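Local coordinates for adenylate kinase (Schistosoma mansoni, PDB 3UMF), which catalyses the reversible transfer of a phosphate group between adenine nucleotides, the adenylate kinase reaction that interconverts ATP, ADP and AMP, at residues 42-45 and 46-50; 79-83 and 84-88. One frame throughout, in Å; residues are numbered along the deposited sequence.

Contact 1: residues 42-45 and 46-50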
loop_
_atom_site.group_PDB
_atom_site.type_symbol
_atom_site.label_atom_id
_atom_site.label_comp_id
_atom_site.label_asym_id
_atom_site.label_seq_id
_atom_site.Cartn_x
_atom_site.Cartn_y
_atom_site.Cartn_z
ATOM N N LYS A 42 -0.416 5.435 -8.092
ATOM C CA LYS A 42 -1.246 4.932 -6.999
ATOM C C LYS A 42 -1.532 6.003 -5.950
ATOM O O LYS A 42 -2.578 5.978 -5.300
ATOM C CB LYS A 42 -0.628 3.687 -6.341
ATOM C CG LYS A 42 0.628 3.934 -5.498
ATOM C CD LYS A 42 0.799 2.836 -4.439
ATOM C CE LYS A 42 2.171 2.882 -3.766
ATOM N NZ LYS A 42 2.432 4.150 -3.033
ATOM N N GLY A 43 -0.604 6.942 -5.794
ATOM C CA GLY A 43 -0.757 8.013 -4.828
ATOM C C GLY A 43 -1.992 8.847 -5.105
ATOM O O GLY A 43 -2.785 9.118 -4.201
ATOM N N THR A 44 -2.154 9.253 -6.361
ATOM C CA THR A 44 -3.302 10.047 -6.771
ATOM C C THR A 44 -4.604 9.278 -6.551
ATOM O O THR A 44 -5.572 9.818 -6.019
ATOM C CB THR A 44 -3.186 10.466 -8.253
ATOM O OG1 THR A 44 -2.010 11.265 -8.433
ATOM C CG2 THR A 44 -4.405 11.263 -8.685
ATOM N N GLN A 45 -4.614 8.009 -6.944
ATOM C CA GLN A 45 -5.805 7.174 -6.814
ATOM C C GLN A 45 -6.234 6.994 -5.355
ATOM O O GLN A 45 -7.423 7.057 -5.048
ATOM C CB GLN A 45 -5.579 5.821 -7.494
ATOM C CG GLN A 45 -5.328 5.930 -8.997
ATOM C CD GLN A 45 -6.501 6.545 -9.737
ATOM O OE1 GLN A 45 -7.657 6.302 -9.395
ATOM N NE2 GLN A 45 -6.207 7.350 -10.755
ATOM N N CYS A 46 -5.267 6.789 -4.462
ATOM C CA CYS A 46 -5.563 6.659 -3.035
ATOM C C CYS A 46 -6.187 7.928 -2.458
ATOM O O CYS A 46 -7.100 7.857 -1.635
ATOM C CB CYS A 46 -4.304 6.293 -2.242
ATOM S SG CYS A 46 -3.756 4.579 -2.427
ATOM N N GLU A 47 -5.690 9.084 -2.885
ATOM C CA GLU A 47 -6.232 10.363 -2.433
ATOM C C GLU A 47 -7.684 10.510 -2.859
ATOM O O GLU A 47 -8.528 10.952 -2.081
ATOM C CB GLU A 47 -5.418 11.525 -3.006
ATOM C CG GLU A 47 -4.030 11.668 -2.420
ATOM C CD GLU A 47 -3.210 12.723 -3.137
ATOM O OE1 GLU A 47 -3.755 13.381 -4.050
ATOM O OE2 GLU A 47 -2.021 12.892 -2.793
ATOM N N LYS A 48 -7.964 10.133 -4.101
ATOM C CA LYS A 48 -9.305 10.268 -4.651
ATOM C C LYS A 48 -10.278 9.291 -3.997
ATOM O O LYS A 48 -11.441 9.621 -3.782
ATOM C CB LYS A 48 -9.277 10.097 -6.173
ATOM C CG LYS A 48 -8.270 11.017 -6.855
ATOM C CD LYS A 48 -8.845 11.674 -8.090
ATOM C CE LYS A 48 -9.212 10.654 -9.144
ATOM N NZ LYS A 48 -10.005 11.285 -10.230
ATOM N N LEU A 49 -9.794 8.096 -3.665
ATOM C CA LEU A 49 -10.615 7.103 -2.971
ATOM C C LEU A 49 -11.012 7.580 -1.576
ATOM O O LEU A 49 -12.167 7.458 -1.174
ATOM C CB LEU A 49 -9.875 5.769 -2.866
ATOM C CG LEU A 49 -9.767 4.939 -4.146
ATOM C CD1 LEU A 49 -8.891 3.720 -3.907
ATOM C CD2 LEU A 49 -11.149 4.521 -4.627
ATOM N N VAL A 50 -10.042 8.119 -0.843
ATOM C CA VAL A 50 -10.291 8.650 0.491
ATOM C C VAL A 50 -11.270 9.816 0.428
ATOM O O VAL A 50 -12.131 9.963 1.293
ATOM C CB VAL A 50 -8.977 9.097 1.170
ATOM C CG1 VAL A 50 -9.259 9.868 2.451
ATOM C CG2 VAL A 50 -8.098 7.893 1.457
#
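Cys46 and Leu49 sit on the buried side of this stretch of helix, and each packs against a main-chain oxygen one turn earlier. The branch point of Leu49 does so closely, with CG 3.3 Å from Gln45 O, the same oxygen that takes the amide hydrogen of Leu49 N over 2.9 Å. Cys46 repeats the pattern a turn back: its N donates to Lys42 O at 2.9 Å, and SG, beside its own backbone N (chi1 -74°), lies 3.4 Å from that oxygen. Beyond this face Cys46 reaches Asp114 and His57, and Leu49 reaches Leu112 of the central sheet and Phe204 of helix 200-212. Gln45, also buried, is bent at its second torsion, and its NE2 donates to Val200 O. This is the first part of helix 42-53, the helix that follows the glycine-rich P-loop of a nucleoside monophosphate kinase. Lys42 is the P-loop lysine; its tip turns away from the later residues and forms a salt bridge with Asp114. The other side is looser and faces solvent. Thr44 and Glu47 are exposed, and the Glu47 chain runs out extended past Gly43, with CG 3.4 Å from Gly43 O. Between the two sides, Lys48 lays CG only 3.1 Å from Thr44 O, while two bends in its chain carry the ammonium group NZ toward helix 200-212, where it makes a cation-pi contact with Phe204 and a long, weak ion pair with Asp201.

Contact 2: residues 79-83 and 84-88; sequences KAMME and RGELV
Arg84 lays its side chain back over Ala80 and Met81 of the preceding turn. With CG beside the backbone N (chi1 -68°), the chain passes Ala80 O, which lies 3.4 Å from CG, and the guanidinium then spreads one face over the main chain: Ala80 O stands off-centre toward the rim and Met81 N above the middle. At its tip, NH2 comes 3.6 Å from Ala80 CB and has a long, weak ion pair with Glu77. Arg84 N gives a hydrogen bond to Ala80 O at 3.2 Å and a weak second one to Met81 O. Gly85 follows with positive phi (80°), where the chain leaves the helix, and its N donates a hydrogen bond to Met82 O from above the carbonyl plane. Together with Glu86 N donating to Met81 O at 2.9 Å, this is a Schellman motif closing helix 73-84, in what is, by family topology, the small NMP-binding domain that in adenylate kinases folds over the AMP. The Glu86 side chain crosses that of Met81 at about a right angle, OE1 lying 3.7 Å from Met81 CG. Its carboxylate carbon meets the guanidinium edge in plane; the salt bridge from Arg84 NH1 to OE2 is modelled too short to trust in detail. At Leu87 the main chain takes over, its O lying 3.6 Å from Met81 CE, the methyl that the bent thioether chain brings round. Val88 ends the run with CG2 4.4 Å from Met82 CE, both side chains also touching Leu64 of helix 60-68.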
loop_
_atom_site.group_PDB
_atom_site.type_symbol
_atom_site.label_atom_id
_atom_site.label_comp_id
_atom_site.label_asym_id
_atom_site.label_seq_id
_atom_site.Cartn_x
_atom_site.Cartn_y
_atom_site.Cartn_z
ATOM N N LYS A 79 14.193 6.144 15.949
ATOM C CA LYS A 79 14.908 7.250 15.323
ATOM C C LYS A 79 16.402 6.952 15.207
ATOM O O LYS A 79 17.011 7.191 14.164
ATOM C CB LYS A 79 14.673 8.538 16.116
ATOM C CG LYS A 79 15.226 9.801 15.473
ATOM C CD LYS A 79 14.768 11.041 16.229
ATOM C CE LYS A 79 15.350 12.310 15.629
ATOM N NZ LYS A 79 16.834 12.332 15.712
ATOM N N ALA A 80 16.984 6.416 16.277
ATOM C CA ALA A 80 18.399 6.054 16.278
ATOM C C ALA A 80 18.689 4.937 15.280
ATOM O O ALA A 80 19.732 4.938 14.629
ATOM C CB ALA A 80 18.848 5.654 17.676
ATOM N N MET A 81 17.761 3.988 15.164
ATOM C CA MET A 81 17.885 2.901 14.194
ATOM C C MET A 81 17.846 3.444 12.770
ATOM O O MET A 81 18.658 3.063 11.928
ATOM C CB MET A 81 16.766 1.875 14.391
ATOM C CG MET A 81 16.935 0.990 15.614
ATOM S SD MET A 81 15.405 0.155 16.084
ATOM C CE MET A 81 15.021 -0.728 14.573
ATOM N N MET A 82 16.889 4.331 12.510
ATOM C CA MET A 82 16.756 4.968 11.205
ATOM C C MET A 82 18.016 5.747 10.844
ATOM O O MET A 82 18.474 5.709 9.703
ATOM C CB MET A 82 15.545 5.900 11.189
ATOM C CG MET A 82 14.201 5.198 11.285
ATOM S SD MET A 82 12.856 6.361 11.591
ATOM C CE MET A 82 11.448 5.255 11.602
ATOM N N GLU A 83 18.576 6.444 11.827
ATOM C CA GLU A 83 19.779 7.241 11.625
ATOM C C GLU A 83 20.959 6.376 11.180
ATOM O O GLU A 83 21.781 6.805 10.370
ATOM C CB GLU A 83 20.121 8.012 12.903
ATOM C CG GLU A 83 21.028 9.216 12.700
ATOM C CD GLU A 83 21.030 10.149 13.898
ATOM O OE1 GLU A 83 20.287 9.875 14.865
ATOM O OE2 GLU A 83 21.767 11.158 13.874
ATOM N N ARG A 84 21.027 5.152 11.700
ATOM C CA ARG A 84 22.092 4.216 11.343
ATOM C C ARG A 84 21.838 3.519 10.009
ATOM O O ARG A 84 22.724 2.853 9.473
ATOM C CB ARG A 84 22.263 3.156 12.435
ATOM C CG ARG A 84 22.810 3.687 13.744
ATOM C CD ARG A 84 22.908 2.586 14.784
ATOM N NE ARG A 84 22.308 2.995 16.051
ATOM C CZ ARG A 84 21.384 2.296 16.702
ATOM N NH1 ARG A 84 20.956 1.143 16.211
ATOM N NH2 ARG A 84 20.894 2.750 17.847
ATOM N N GLY A 85 20.628 3.666 9.481
ATOM C CA GLY A 85 20.251 2.985 8.257
ATOM C C GLY A 85 19.863 1.544 8.524
ATOM O O GLY A 85 19.900 0.700 7.625
ATOM N N GLU A 86 19.496 1.266 9.772
ATOM C CA GLU A 86 19.028 -0.057 10.170
ATOM C C GLU A 86 17.594 -0.297 9.716
ATOM O O GLU A 86 16.816 0.644 9.540
ATOM C CB GLU A 86 19.112 -0.225 11.688
ATOM C CG GLU A 86 20.514 -0.404 12.241
ATOM C CD GLU A 86 20.501 -0.684 13.729
ATOM O OE1 GLU A 86 19.498 -1.251 14.214
ATOM O OE2 GLU A 86 21.481 -0.331 14.420
ATOM N N LEU A 87 17.249 -1.566 9.539
ATOM C CA LEU A 87 15.906 -1.941 9.130
ATOM C C LEU A 87 14.952 -1.942 10.318
ATOM O O LEU A 87 15.285 -2.454 11.388
ATOM C CB LEU A 87 15.919 -3.332 8.495
ATOM C CG LEU A 87 15.383 -3.418 7.067
ATOM C CD1 LEU A 87 16.367 -2.793 6.091
ATOM C CD2 LEU A 87 15.087 -4.862 6.703
ATOM N N VAL A 88 13.770 -1.365 10.135
ATOM C CA VAL A 88 12.726 -1.452 11.144
ATOM C C VAL A 88 12.031 -2.802 11.015
ATOM O O VAL A 88 11.556 -3.154 9.935
ATOM C CB VAL A 88 11.701 -0.319 10.986
ATOM C CG1 VAL A 88 10.686 -0.357 12.122
ATOM C CG2 VAL A 88 12.411 1.027 10.949
#

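Contact 1 comes first along the chain, at the start of helix 42-53; contact 2 follows at the end of helix 73-84 and in the loop leading to helix 90-104. Their centres are about 29 Å apart and their nearest atoms about 17 Å, so they do not touch. Contact 1 lies against the five-stranded parallel sheet, its centre about 11 Å from the centre of the chain. Contact 2 is a surface feature beside helix 60-68, its centre about 22 Å from the centre of the chain. The pair thus samples two parts of the kinase: the core with its P-loop helix, and the probable NMP-binding region, which in this family moves relative to the core as substrates bind.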